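Local coordinates for flagellar biosynthesis protein FlhA (Bacillus subtilis, PDB 3MIX) that takes part in exporting flagellar proteins through the type III secretion system, this chain being the cytosolic domain of the membrane protein, at residues E281-V292 / E373-D381; I315-V323 / L352-L360. All coordinates share one frame; numbering follows the deposited sequence.

How the contacts relate
Contact 1 pairs the strand segment 281-292 with the C-terminal segment 373-381, and contact 2 packs helix 313-332 against the end of helix 343-353 and the turn after it. Their centres lie about 15 Å apart, on the same side of the chain's centre. Both segments of contact 2 fall between those of contact 1 in sequence, and helix 290-299 leads on to helix 313-332. The two share apolar packing: Val380 CG2 is 3.7 Å from Val323 CG2, and Val292 CG1 is 3.8 Å from Ile319 CG2. Ile319 and Val323 of helix 313-332 thus take part in both interfaces, while Val320 reaches the 352-360 segment.

Contact 1. Residues E281-V292 / E373-D381; sequences EVLKVVTCSGRV and EVQSIGVVD
A chi1 of -155° swings Ser289 OG away from its own amide and toward Asp381, whose OD1 accepts a hydrogen bond from Ser289 OG at 2.8 Å. Farther back, Thr287 OG1 sits between its backbone N and carbonyl carbon (chi1 46°), where it lies 2.9 Å from Ser376 OG in a hydroxyl-hydroxyl bond. These small polar residues suit short links beside the strands. At the helix start, Arg291 brings NH2 to Asp381 OD2, a salt bridge of 3.4 Å whose hydrogen bond is weak, made at the guanidinium edge with the two planes 49° apart. The carboxylate thus joins two residues of the 281-292 segment.

Backbone hydrogen bonds join the two segments along most of their length. Leu283 N and Val285 N bind Glu373 O and Gln375 O, then Thr287 N binds Gly378 O. Val380 N donates an almost straight hydrogen bond to Thr287 O at 2.9 Å, and Ser289 N binds Val380 O. Between the two paired regions the partner shifts by one residue, and there Ser376 CA comes within 3.0 Å of Val285 O as a CH donor. Compact beta-branched side chains fill the space alongside: Val286 CG1 lies 3.7 Å from Val380 CG2, while Val292 CG2 meets Val380 CG1 at 3.8 Å. Helix 313-332 adds Ser322 and Val323 against Val380.

Strands 374-375 and 379-380 both run parallel to the interrupted strand 283-288, with Ser289 as N-cap of helix 290-299: a small parallel sheet leading directly into a helix, with Asp381, the last modelled residue, bound beside the helix start.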
ATOM      1  N   GLU A 281       8.616 -21.704 -14.062  1.00 77.38           N
ATOM      2  CA  GLU A 281       7.231 -22.152 -13.979  1.00 79.01           C
ATOM      3  C   GLU A 281       6.326 -21.194 -14.747  1.00 77.69           C
ATOM      4  O   GLU A 281       6.527 -19.978 -14.712  1.00 75.07           O
ATOM      5  CB  GLU A 281       6.795 -22.259 -12.514  1.00 78.36           C
ATOM      6  CG  GLU A 281       5.298 -22.432 -12.304  1.00 80.39           C
ATOM      7  CD  GLU A 281       4.925 -22.618 -10.847  1.00 81.48           C
ATOM      8  OE1 GLU A 281       5.504 -23.515 -10.194  1.00 83.94           O
ATOM      9  OE2 GLU A 281       4.048 -21.875 -10.358  1.00 80.59           O
ATOM     10  N   VAL A 282       5.338 -21.751 -15.440  1.00 79.78           N
ATOM     11  CA  VAL A 282       4.343 -20.955 -16.153  1.00 79.12           C
ATOM     12  C   VAL A 282       3.428 -20.234 -15.167  1.00 76.93           C
ATOM     13  O   VAL A 282       2.906 -20.837 -14.217  1.00 77.95           O
ATOM     14  CB  VAL A 282       3.522 -21.804 -17.177  1.00 82.98           C
ATOM     15  CG1 VAL A 282       2.991 -23.103 -16.549  1.00 86.20           C
ATOM     16  CG2 VAL A 282       2.389 -20.980 -17.806  1.00 82.82           C
ATOM     17  N   LEU A 283       3.263 -18.935 -15.400  1.00 73.79           N
ATOM     18  CA  LEU A 283       2.437 -18.079 -14.568  1.00 71.05           C
ATOM     19  C   LEU A 283       0.980 -18.092 -15.036  1.00 72.35           C
ATOM     20  O   LEU A 283       0.694 -17.848 -16.212  1.00 73.15           O
ATOM     21  CB  LEU A 283       3.001 -16.659 -14.593  1.00 67.78           C
ATOM     22  CG  LEU A 283       2.338 -15.565 -13.758  1.00 64.74           C
ATOM     23  CD1 LEU A 283       2.401 -15.884 -12.271  1.00 63.57           C
ATOM     24  CD2 LEU A 283       3.007 -14.241 -14.069  1.00 61.69           C
ATOM     25  N   LYS A 284       0.072 -18.369 -14.103  1.00 72.40           N
ATOM     26  CA  LYS A 284      -1.365 -18.426 -14.393  1.00 74.01           C
ATOM     27  C   LYS A 284      -1.965 -17.015 -14.428  1.00 71.38           C
ATOM     28  O   LYS A 284      -2.053 -16.348 -13.396  1.00 69.14           O
ATOM     29  CB  LYS A 284      -2.104 -19.284 -13.353  1.00 75.74           C
ATOM     30  CG  LYS A 284      -1.303 -20.440 -12.735  1.00 77.42           C
ATOM     31  CD  LYS A 284      -1.285 -21.689 -13.607  1.00 80.66           C
ATOM     32  CE  LYS A 284      -0.764 -22.879 -12.813  1.00 82.87           C
ATOM     33  NZ  LYS A 284      -0.679 -24.125 -13.625  1.00 86.02           N
ATOM     34  N   VAL A 285      -2.388 -16.576 -15.614  1.00 71.67           N
ATOM     35  CA  VAL A 285      -2.801 -15.185 -15.838  1.00 69.08           C
ATOM     36  C   VAL A 285      -4.099 -15.046 -16.646  1.00 70.76           C
ATOM     37  O   VAL A 285      -4.202 -15.561 -17.758  1.00 73.11           O
ATOM     38  CB  VAL A 285      -1.671 -14.391 -16.552  1.00 67.29           C
ATOM     39  CG1 VAL A 285      -2.219 -13.159 -17.236  1.00 67.01           C
ATOM     40  CG2 VAL A 285      -0.573 -14.001 -15.567  1.00 64.41           C
ATOM     41  N   VAL A 286      -5.081 -14.343 -16.081  1.00 69.33           N
ATOM     42  CA  VAL A 286      -6.285 -13.951 -16.823  1.00 70.26           C
ATOM     43  C   VAL A 286      -5.929 -12.794 -17.757  1.00 68.25           C
ATOM     44  O   VAL A 286      -5.249 -11.850 -17.349  1.00 65.29           O
ATOM     45  CB  VAL A 286      -7.442 -13.514 -15.872  1.00 70.16           C
ATOM     46  CG1 VAL A 286      -8.654 -13.035 -16.657  1.00 71.85           C
ATOM     47  CG2 VAL A 286      -7.850 -14.649 -14.953  1.00 72.12           C
ATOM     48  N   THR A 287      -6.370 -12.871 -19.008  1.00 69.74           N
ATOM     49  CA  THR A 287      -6.184 -11.762 -19.942  1.00 68.22           C
ATOM     50  C   THR A 287      -7.490 -11.006 -20.165  1.00 68.59           C
ATOM     51  O   THR A 287      -8.523 -11.346 -19.580  1.00 69.40           O
ATOM     52  CB  THR A 287      -5.588 -12.212 -21.299  1.00 70.20           C
ATOM     53  OG1 THR A 287      -6.276 -13.378 -21.776  1.00 74.02           O
ATOM     54  CG2 THR A 287      -4.092 -12.498 -21.164  1.00 68.49           C
ATOM     55  N   CYS A 288      -7.425  -9.971 -20.997  1.00 67.53           N
ATOM     56  CA  CYS A 288      -8.581  -9.143 -21.297  1.00 68.53           C
ATOM     57  C   CYS A 288      -8.930  -9.255 -22.774  1.00 71.61           C
ATOM     58  O   CYS A 288      -8.038  -9.233 -23.630  1.00 71.45           O
ATOM     59  CB  CYS A 288      -8.321  -7.676 -20.925  1.00 65.32           C
ATOM     60  SG  CYS A 288      -8.328  -7.307 -19.145  1.00 62.27           S
ATOM     61  N   SER A 289     -10.229  -9.365 -23.060  1.00 74.45           N
ATOM     62  CA  SER A 289     -10.742  -9.443 -24.433  1.00 78.39           C
ATOM     63  C   SER A 289     -10.279  -8.253 -25.273  1.00 77.42           C
ATOM     64  O   SER A 289      -9.841  -7.234 -24.730  1.00 74.36           O
ATOM     65  CB  SER A 289     -12.270  -9.480 -24.415  1.00 80.95           C
ATOM     66  OG  SER A 289     -12.781 -10.109 -25.571  1.00 86.58           O
ATOM     67  N   GLY A 290     -10.363  -8.386 -26.591  1.00 80.18           N
ATOM     68  CA  GLY A 290     -10.137  -7.252 -27.479  1.00 80.31           C
ATOM     69  C   GLY A 290     -11.251  -6.243 -27.279  1.00 80.95           C
ATOM     70  O   GLY A 290     -11.031  -5.031 -27.363  1.00 79.29           O
ATOM     71  N   ARG A 291     -12.446  -6.764 -26.997  1.00 83.58           N
ATOM     72  CA  ARG A 291     -13.636  -5.960 -26.729  1.00 84.68           C
ATOM     73  C   ARG A 291     -13.485  -5.110 -25.463  1.00 81.21           C
ATOM     74  O   ARG A 291     -13.687  -3.894 -25.494  1.00 80.36           O
ATOM     75  CB  ARG A 291     -14.879  -6.855 -26.633  1.00 88.24           C
ATOM     76  CG  ARG A 291     -15.305  -7.490 -27.964  1.00 92.65           C
ATOM     77  CD  ARG A 291     -16.706  -8.090 -27.887  1.00 96.38           C
ATOM     78  NE  ARG A 291     -16.737  -9.385 -27.199  1.00 96.94           N
ATOM     79  CZ  ARG A 291     -16.720 -10.571 -27.804  1.00 99.23           C
ATOM     80  NH1 ARG A 291     -16.669 -10.654 -29.128  1.00102.03           N
ATOM     81  NH2 ARG A 291     -16.749 -11.685 -27.083  1.00 99.03           N
ATOM     82  N   VAL A 292     -13.119  -5.755 -24.356  1.00 79.40           N
ATOM     83  CA  VAL A 292     -12.930  -5.069 -23.078  1.00 76.09           C
ATOM     84  C   VAL A 292     -11.858  -3.988 -23.214  1.00 73.30           C
ATOM     85  O   VAL A 292     -12.016  -2.878 -22.715  1.00 71.43           O
ATOM     86  CB  VAL A 292     -12.581  -6.069 -21.949  1.00 74.77           C
ATOM     87  CG1 VAL A 292     -12.054  -5.346 -20.709  1.00 70.85           C
ATOM     88  CG2 VAL A 292     -13.793  -6.905 -21.592  1.00 77.09           C
ATOM     89  N   GLU A 373       7.029 -17.257 -19.126  1.00 69.34           N
ATOM     90  CA  GLU A 373       5.998 -18.102 -19.741  1.00 72.33           C
ATOM     91  C   GLU A 373       4.621 -17.773 -19.168  1.00 71.46           C
ATOM     92  O   GLU A 373       4.314 -18.124 -18.024  1.00 70.97           O
ATOM     93  CB  GLU A 373       6.309 -19.605 -19.559  1.00 75.09           C
ATOM     94  CG  GLU A 373       7.625 -20.074 -20.181  1.00 77.24           C
ATOM     95  CD  GLU A 373       7.712 -21.597 -20.366  1.00 83.10           C
ATOM     96  OE1 GLU A 373       7.282 -22.352 -19.461  1.00 84.99           O
ATOM     97  OE2 GLU A 373       8.225 -22.039 -21.420  1.00 84.45           O
ATOM     98  N   VAL A 374       3.792 -17.109 -19.972  1.00 71.48           N
ATOM     99  CA  VAL A 374       2.457 -16.693 -19.534  1.00 71.10           C
ATOM    100  C   VAL A 374       1.339 -17.361 -20.326  1.00 74.33           C
ATOM    101  O   VAL A 374       1.400 -17.441 -21.559  1.00 76.17           O
ATOM    102  CB  VAL A 374       2.298 -15.163 -19.606  1.00 68.53           C
ATOM    103  CG1 VAL A 374       0.830 -14.759 -19.487  1.00 69.09           C
ATOM    104  CG2 VAL A 374       3.130 -14.506 -18.522  1.00 65.00           C
ATOM    105  N   GLN A 375       0.320 -17.827 -19.601  1.00 75.04           N
ATOM    106  CA  GLN A 375      -0.813 -18.526 -20.198  1.00 78.11           C
ATOM    107  C   GLN A 375      -2.154 -18.114 -19.583  1.00 77.54           C
ATOM    108  O   GLN A 375      -2.304 -18.078 -18.362  1.00 75.78           O
ATOM    109  CB  GLN A 375      -0.616 -20.044 -20.094  1.00 81.18           C
ATOM    110  CG  GLN A 375      -1.660 -20.869 -20.850  1.00 85.56           C
ATOM    111  CD  GLN A 375      -1.413 -22.366 -20.775  1.00 89.19           C
ATOM    112  OE1 GLN A 375      -1.358 -23.046 -21.804  1.00 92.72           O
ATOM    113  NE2 GLN A 375      -1.272 -22.889 -19.559  1.00 88.45           N
ATOM    114  N   SER A 376      -3.120 -17.822 -20.451  1.00 79.00           N
ATOM    115  CA  SER A 376      -4.479 -17.473 -20.042  1.00 79.22           C
ATOM    116  C   SER A 376      -5.277 -18.690 -19.578  1.00 82.12           C
ATOM    117  O   SER A 376      -5.138 -19.790 -20.121  1.00 85.09           O
ATOM    118  CB  SER A 376      -5.226 -16.774 -21.181  1.00 80.60           C
ATOM    119  OG  SER A 376      -4.494 -15.673 -21.693  1.00 78.15           O
ATOM    120  N   ILE A 377      -6.114 -18.467 -18.571  1.00 81.24           N
ATOM    121  CA  ILE A 377      -6.990 -19.488 -18.007  1.00 83.95           C
ATOM    122  C   ILE A 377      -8.431 -18.995 -18.106  1.00 84.81           C
ATOM    123  O   ILE A 377      -9.381 -19.782 -18.143  1.00 88.25           O
ATOM    124  CB  ILE A 377      -6.599 -19.805 -16.536  1.00 82.49           C
ATOM    125  CG1 ILE A 377      -5.396 -20.750 -16.497  1.00 83.16           C
ATOM    126  CG2 ILE A 377      -7.755 -20.442 -15.762  1.00 85.33           C
ATOM    127  CD1 ILE A 377      -4.057 -20.055 -16.489  1.00 80.77           C
ATOM    128  N   GLY A 378      -8.569 -17.675 -18.153  1.00 81.76           N
ATOM    129  CA  GLY A 378      -9.839 -17.016 -18.399  1.00 82.07           C
ATOM    130  C   GLY A 378      -9.599 -15.767 -19.222  1.00 79.82           C
ATOM    131  O   GLY A 378      -8.535 -15.153 -19.134  1.00 76.63           O
ATOM    132  N   VAL A 379     -10.574 -15.401 -20.046  1.00 81.48           N
ATOM    133  CA  VAL A 379     -10.498 -14.156 -20.803  1.00 79.67           C
ATOM    134  C   VAL A 379     -11.673 -13.264 -20.412  1.00 79.25           C
ATOM    135  O   VAL A 379     -12.839 -13.631 -20.619  1.00 82.40           O
ATOM    136  CB  VAL A 379     -10.461 -14.389 -22.339  1.00 82.51           C
ATOM    137  CG1 VAL A 379     -10.360 -13.057 -23.081  1.00 80.99           C
ATOM    138  CG2 VAL A 379      -9.290 -15.291 -22.725  1.00 82.77           C
ATOM    139  N   VAL A 380     -11.349 -12.106 -19.833  1.00 75.11           N
ATOM    140  CA  VAL A 380     -12.334 -11.101 -19.414  1.00 74.07           C
ATOM    141  C   VAL A 380     -13.104 -10.570 -20.627  1.00 76.65           C
ATOM    142  O   VAL A 380     -12.495 -10.068 -21.577  1.00 76.16           O
ATOM    143  CB  VAL A 380     -11.644  -9.927 -18.629  1.00 69.66           C
ATOM    144  CG1 VAL A 380     -12.582  -8.736 -18.446  1.00 68.36           C
ATOM    145  CG2 VAL A 380     -11.132 -10.415 -17.277  1.00 66.88           C
ATOM    146  N   ASP A 381     -14.432 -10.702 -20.581  1.00 79.46           N
ATOM    147  CA  ASP A 381     -15.336 -10.269 -21.655  1.00 82.43           C
ATOM    148  C   ASP A 381     -16.250  -9.151 -21.154  1.00 81.80           C
ATOM    149  O   ASP A 381     -17.435  -9.083 -21.492  1.00 84.62           O
ATOM    150  CB  ASP A 381     -16.174 -11.449 -22.174  1.00 87.09           C
ATOM    151  CG  ASP A 381     -15.653 -12.026 -23.497  1.00 89.77           C
ATOM    152  OD1 ASP A 381     -14.691 -11.463 -24.069  1.00 88.53           O
ATOM    153  OD2 ASP A 381     -16.215 -13.047 -23.968  1.00 92.74           O
TER

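Contact 2. Residues I315-V323 / L352-L360; sequences ISESIVRSV and LLERYFPDL
Ser316 opens the contact with its CB, which rests 4.0 Å from Leu352 CD1; its small side chain leaves room for the leucine methyl, while OG bonds to the carbonyl of Pro313 at the start of the helix. Glu317 starts away from the other segment, but its chain bends at chi2 (-78°) and brings OE2 toward the hydroxyl end of Tyr356. Glu317 OE2 stays 4.0 Å from Tyr356 OH, and the carboxylate plane stands nearly upright against the ring, so this is proximity alone, at an exposed margin where polar groups are at home.

One turn on, Ile319 extends CD1 across the side chain of Leu352, reaching CD2 at 4.2 Å. Val320 then makes the central contact. With CG2 anti to the carbonyl carbon and beside the backbone N, that methyl is set over one face of the Tyr356 ring, 3.7 Å from its centroid and 14° off the normal: a CH-pi contact. Its other branch, CG1, comes to the CG-CD1 side of the ring, 3.8 Å from Tyr356 CD1, while CG2 alone lies over the centre. Val323, a turn later, meets Leu353 tip to tip, Val323 CG2 lying 3.9 Å from Leu353 CD1. Its second methyl, CG1, is 3.9 Å from Leu360 CD2, and the buried branched side chains close the inner end of the contact.

Helix 313-332 therefore lies against the end of helix 343-353, Tyr356 just after it, and Leu360 at the close of the type I turn that starts at Phe357, while Ile319, Ser322 and Val323 of the same helix also touch Val380 of strand 379-380.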
ATOM      1  N   ILE A 315     -21.855  -0.852 -18.855  1.00104.38           N
ATOM      2  CA  ILE A 315     -20.570  -1.407 -19.296  1.00101.47           C
ATOM      3  C   ILE A 315     -19.696  -1.832 -18.109  1.00 97.27           C
ATOM      4  O   ILE A 315     -19.166  -2.944 -18.099  1.00 96.94           O
ATOM      5  CB  ILE A 315     -19.767  -0.432 -20.202  1.00100.24           C
ATOM      6  CG1 ILE A 315     -20.622   0.056 -21.376  1.00103.85           C
ATOM      7  CG2 ILE A 315     -18.496  -1.113 -20.720  1.00 98.44           C
ATOM      8  CD1 ILE A 315     -19.912   1.049 -22.287  1.00103.33           C
ATOM      9  N   SER A 316     -19.561  -0.947 -17.119  1.00 93.74           N
ATOM     10  CA  SER A 316     -18.699  -1.195 -15.959  1.00 89.67           C
ATOM     11  C   SER A 316     -19.076  -2.473 -15.209  1.00 90.03           C
ATOM     12  O   SER A 316     -18.225  -3.338 -15.006  1.00 88.82           O
ATOM     13  CB  SER A 316     -18.670   0.014 -15.007  1.00 87.47           C
ATOM     14  OG  SER A 316     -19.814   0.054 -14.173  1.00 89.07           O
ATOM     15  N   GLU A 317     -20.347  -2.595 -14.827  1.00 91.53           N
ATOM     16  CA  GLU A 317     -20.862  -3.800 -14.163  1.00 92.20           C
ATOM     17  C   GLU A 317     -20.532  -5.069 -14.954  1.00 92.94           C
ATOM     18  O   GLU A 317     -20.250  -6.117 -14.366  1.00 92.72           O
ATOM     19  CB  GLU A 317     -22.383  -3.712 -13.956  1.00 95.68           C
ATOM     20  CG  GLU A 317     -22.883  -2.459 -13.218  1.00 95.28           C
ATOM     21  CD  GLU A 317     -22.696  -2.515 -11.707  1.00 93.83           C
ATOM     22  OE1 GLU A 317     -22.992  -3.565 -11.097  1.00 95.47           O
ATOM     23  OE2 GLU A 317     -22.270  -1.494 -11.126  1.00 91.47           O
ATOM     24  N   SER A 318     -20.561  -4.957 -16.283  1.00 93.41           N
ATOM     25  CA  SER A 318     -20.316  -6.084 -17.193  1.00 94.40           C
ATOM     26  C   SER A 318     -18.864  -6.561 -17.172  1.00 90.64           C
ATOM     27  O   SER A 318     -18.598  -7.758 -17.088  1.00 91.11           O
ATOM     28  CB  SER A 318     -20.740  -5.723 -18.621  1.00 97.20           C
ATOM     29  OG  SER A 318     -20.259  -6.670 -19.560  1.00 99.01           O
ATOM     30  N   ILE A 319     -17.933  -5.615 -17.249  1.00 86.58           N
ATOM     31  CA  ILE A 319     -16.513  -5.930 -17.124  1.00 82.63           C
ATOM     32  C   ILE A 319     -16.204  -6.416 -15.705  1.00 80.12           C
ATOM     33  O   ILE A 319     -15.436  -7.361 -15.522  1.00 79.22           O
ATOM     34  CB  ILE A 319     -15.623  -4.736 -17.513  1.00 79.87           C
ATOM     35  CG1 ILE A 319     -16.025  -4.197 -18.888  1.00 81.44           C
ATOM     36  CG2 ILE A 319     -14.150  -5.148 -17.516  1.00 77.71           C
ATOM     37  CD1 ILE A 319     -15.453  -2.830 -19.219  1.00 78.83           C
ATOM     38  N   VAL A 320     -16.840  -5.795 -14.713  1.00 78.89           N
ATOM     39  CA  VAL A 320     -16.639  -6.162 -13.307  1.00 77.01           C
ATOM     40  C   VAL A 320     -16.975  -7.629 -13.029  1.00 79.08           C
ATOM     41  O   VAL A 320     -16.200  -8.320 -12.364  1.00 77.86           O
ATOM     42  CB  VAL A 320     -17.386  -5.202 -12.326  1.00 76.32           C
ATOM     43  CG1 VAL A 320     -17.473  -5.791 -10.922  1.00 75.86           C
ATOM     44  CG2 VAL A 320     -16.691  -3.844 -12.278  1.00 72.97           C
ATOM     45  N   ARG A 321     -18.105  -8.112 -13.547  1.00 82.41           N
ATOM     46  CA  ARG A 321     -18.481  -9.512 -13.332  1.00 84.62           C
ATOM     47  C   ARG A 321     -17.620 -10.514 -14.118  1.00 84.69           C
ATOM     48  O   ARG A 321     -17.283 -11.574 -13.587  1.00 84.97           O
ATOM     49  CB  ARG A 321     -19.989  -9.761 -13.532  1.00 88.98           C
ATOM     50  CG  ARG A 321     -20.524  -9.599 -14.951  1.00 92.32           C
ATOM     51  CD  ARG A 321     -21.741 -10.481 -15.156  1.00 98.57           C
ATOM     52  NE  ARG A 321     -22.550 -10.075 -16.306  1.00102.20           N
ATOM     53  CZ  ARG A 321     -23.638  -9.311 -16.230  1.00103.99           C
ATOM     54  NH1 ARG A 321     -24.067  -8.858 -15.056  1.00102.63           N
ATOM     55  NH2 ARG A 321     -24.305  -9.002 -17.336  1.00107.26           N
ATOM     56  N   SER A 322     -17.258 -10.178 -15.360  1.00 84.37           N
ATOM     57  CA  SER A 322     -16.364 -11.032 -16.154  1.00 84.59           C
ATOM     58  C   SER A 322     -15.103 -11.292 -15.334  1.00 81.52           C
ATOM     59  O   SER A 322     -14.715 -12.449 -15.138  1.00 82.19           O
ATOM     60  CB  SER A 322     -15.981 -10.389 -17.494  1.00 84.37           C
ATOM     61  OG  SER A 322     -16.897  -9.389 -17.896  1.00 84.94           O
ATOM     62  N   VAL A 323     -14.495 -10.200 -14.847  1.00 77.87           N
ATOM     63  CA  VAL A 323     -13.357 -10.233 -13.932  1.00 74.79           C
ATOM     64  C   VAL A 323     -13.651 -11.092 -12.701  1.00 75.88           C
ATOM     65  O   VAL A 323     -12.842 -11.940 -12.333  1.00 75.45           O
ATOM     66  CB  VAL A 323     -12.943  -8.791 -13.480  1.00 71.45           C
ATOM     67  CG1 VAL A 323     -12.064  -8.823 -12.230  1.00 67.92           C
ATOM     68  CG2 VAL A 323     -12.247  -8.038 -14.608  1.00 69.64           C
ATOM     69  N   LEU A 352     -10.739   1.352 -12.707  1.00 50.56           N
ATOM     70  CA  LEU A 352     -12.056   0.735 -12.778  1.00 54.54           C
ATOM     71  C   LEU A 352     -12.275  -0.361 -11.740  1.00 55.62           C
ATOM     72  O   LEU A 352     -13.323  -0.400 -11.093  1.00 57.09           O
ATOM     73  CB  LEU A 352     -12.285   0.188 -14.189  1.00 56.97           C
ATOM     74  CG  LEU A 352     -13.567  -0.565 -14.528  1.00 60.36           C
ATOM     75  CD1 LEU A 352     -14.800   0.234 -14.127  1.00 62.12           C
ATOM     76  CD2 LEU A 352     -13.580  -0.889 -16.014  1.00 62.93           C
ATOM     77  N   LEU A 353     -11.298  -1.248 -11.580  1.00 55.78           N
ATOM     78  CA  LEU A 353     -11.462  -2.395 -10.682  1.00 57.53           C
ATOM     79  C   LEU A 353     -11.195  -2.083  -9.217  1.00 56.86           C
ATOM     80  O   LEU A 353     -11.448  -2.929  -8.352  1.00 57.24           O
ATOM     81  CB  LEU A 353     -10.601  -3.578 -11.134  1.00 57.20           C
ATOM     82  CG  LEU A 353     -11.061  -4.283 -12.412  1.00 60.19           C
ATOM     83  CD1 LEU A 353     -10.061  -5.342 -12.828  1.00 58.73           C
ATOM     84  CD2 LEU A 353     -12.473  -4.877 -12.263  1.00 62.27           C
ATOM     85  N   GLU A 354     -10.702  -0.869  -8.953  1.00 56.83           N
ATOM     86  CA  GLU A 354     -10.193  -0.480  -7.632  1.00 56.85           C
ATOM     87  C   GLU A 354     -11.212  -0.685  -6.513  1.00 58.71           C
ATOM     88  O   GLU A 354     -10.898  -1.303  -5.492  1.00 58.55           O
ATOM     89  CB  GLU A 354      -9.712   0.978  -7.640  1.00 55.43           C
ATOM     90  CG  GLU A 354      -9.008   1.420  -6.348  1.00 55.09           C
ATOM     91  CD  GLU A 354      -9.316   2.865  -5.957  1.00 56.60           C
ATOM     92  OE1 GLU A 354     -10.208   3.488  -6.576  1.00 57.98           O
ATOM     93  OE2 GLU A 354      -8.668   3.376  -5.016  1.00 55.61           O
ATOM     94  N   ARG A 355     -12.424  -0.176  -6.709  1.00 61.51           N
ATOM     95  CA  ARG A 355     -13.467  -0.263  -5.690  1.00 63.91           C
ATOM     96  C   ARG A 355     -14.041  -1.676  -5.553  1.00 66.33           C
ATOM     97  O   ARG A 355     -14.561  -2.043  -4.496  1.00 67.24           O
ATOM     98  CB  ARG A 355     -14.586   0.736  -5.993  1.00 65.52           C
ATOM     99  CG  ARG A 355     -15.508   1.018  -4.819  1.00 67.67           C
ATOM    100  CD  ARG A 355     -16.438   2.189  -5.108  1.00 71.61           C
ATOM    101  NE  ARG A 355     -15.732   3.470  -5.052  1.00 71.44           N
ATOM    102  CZ  ARG A 355     -16.323   4.664  -5.018  1.00 72.49           C
ATOM    103  NH1 ARG A 355     -17.650   4.764  -5.032  1.00 74.93           N
ATOM    104  NH2 ARG A 355     -15.579   5.763  -4.964  1.00 71.10           N
ATOM    105  N   TYR A 356     -13.934  -2.464  -6.623  1.00 67.83           N
ATOM    106  CA  TYR A 356     -14.513  -3.809  -6.669  1.00 70.34           C
ATOM    107  C   TYR A 356     -13.560  -4.876  -6.135  1.00 69.43           C
ATOM    108  O   TYR A 356     -13.953  -5.703  -5.303  1.00 70.58           O
ATOM    109  CB  TYR A 356     -14.990  -4.126  -8.084  1.00 72.65           C
ATOM    110  CG  TYR A 356     -15.962  -3.090  -8.596  1.00 74.70           C
ATOM    111  CD1 TYR A 356     -17.314  -3.148  -8.256  1.00 77.69           C
ATOM    112  CD2 TYR A 356     -15.529  -2.030  -9.393  1.00 74.14           C
ATOM    113  CE1 TYR A 356     -18.209  -2.189  -8.710  1.00 79.62           C
ATOM    114  CE2 TYR A 356     -16.420  -1.064  -9.856  1.00 75.46           C
ATOM    115  CZ  TYR A 356     -17.756  -1.150  -9.510  1.00 78.43           C
ATOM    116  OH  TYR A 356     -18.646  -0.199  -9.964  1.00 80.64           O
ATOM    117  N   PHE A 357     -12.316  -4.860  -6.617  1.00 67.46           N
ATOM    118  CA  PHE A 357     -11.245  -5.607  -5.964  1.00 65.88           C
ATOM    119  C   PHE A 357      -9.933  -4.839  -5.955  1.00 62.21           C
ATOM    120  O   PHE A 357      -9.175  -4.881  -6.932  1.00 61.48           O
ATOM    121  CB  PHE A 357     -11.052  -6.997  -6.558  1.00 68.19           C
ATOM    122  CG  PHE A 357     -10.580  -8.017  -5.550  1.00 70.23           C
ATOM    123  CD1 PHE A 357      -9.218  -8.195  -5.300  1.00 69.42           C
ATOM    124  CD2 PHE A 357     -11.502  -8.804  -4.847  1.00 73.91           C
ATOM    125  CE1 PHE A 357      -8.777  -9.142  -4.369  1.00 70.41           C
ATOM    126  CE2 PHE A 357     -11.069  -9.752  -3.909  1.00 74.77           C
ATOM    127  CZ  PHE A 357      -9.704  -9.920  -3.670  1.00 72.84           C
ATOM    128  N   PRO A 358      -9.667  -4.133  -4.836  1.00 59.64           N
ATOM    129  CA  PRO A 358      -8.478  -3.314  -4.627  1.00 56.17           C
ATOM    130  C   PRO A 358      -7.190  -4.072  -4.911  1.00 54.48           C
ATOM    131  O   PRO A 358      -6.323  -3.549  -5.618  1.00 53.39           O
ATOM    132  CB  PRO A 358      -8.556  -2.940  -3.136  1.00 55.53           C
ATOM    133  CG  PRO A 358      -9.591  -3.849  -2.542  1.00 57.87           C
ATOM    134  CD  PRO A 358     -10.546  -4.123  -3.653  1.00 60.15           C
ATOM    135  N   ASP A 359      -7.083  -5.300  -4.396  1.00 53.83           N
ATOM    136  CA  ASP A 359      -5.835  -6.055  -4.496  1.00 51.67           C
ATOM    137  C   ASP A 359      -5.788  -7.164  -5.556  1.00 51.87           C
ATOM    138  O   ASP A 359      -5.150  -8.202  -5.354  1.00 52.83           O
ATOM    139  CB  ASP A 359      -5.378  -6.559  -3.120  1.00 51.84           C
ATOM    140  CG  ASP A 359      -6.492  -7.209  -2.330  1.00 54.17           C
ATOM    141  OD1 ASP A 359      -6.829  -8.372  -2.632  1.00 56.82           O
ATOM    142  OD2 ASP A 359      -7.014  -6.562  -1.398  1.00 54.41           O
ATOM    143  N   LEU A 360      -6.450  -6.936  -6.690  1.00 50.43           N
ATOM    144  CA  LEU A 360      -6.201  -7.727  -7.888  1.00 49.17           C
ATOM    145  C   LEU A 360      -5.065  -7.070  -8.686  1.00 45.76           C
ATOM    146  O   LEU A 360      -5.238  -5.976  -9.239  1.00 44.60           O
ATOM    147  CB  LEU A 360      -7.456  -7.827  -8.756  1.00 51.41           C
ATOM    148  CG  LEU A 360      -7.309  -8.685 -10.019  1.00 53.49           C
ATOM    149  CD1 LEU A 360      -7.306 -10.167  -9.678  1.00 55.30           C
ATOM    150  CD2 LEU A 360      -8.403  -8.385 -11.036  1.00 55.94           C
TER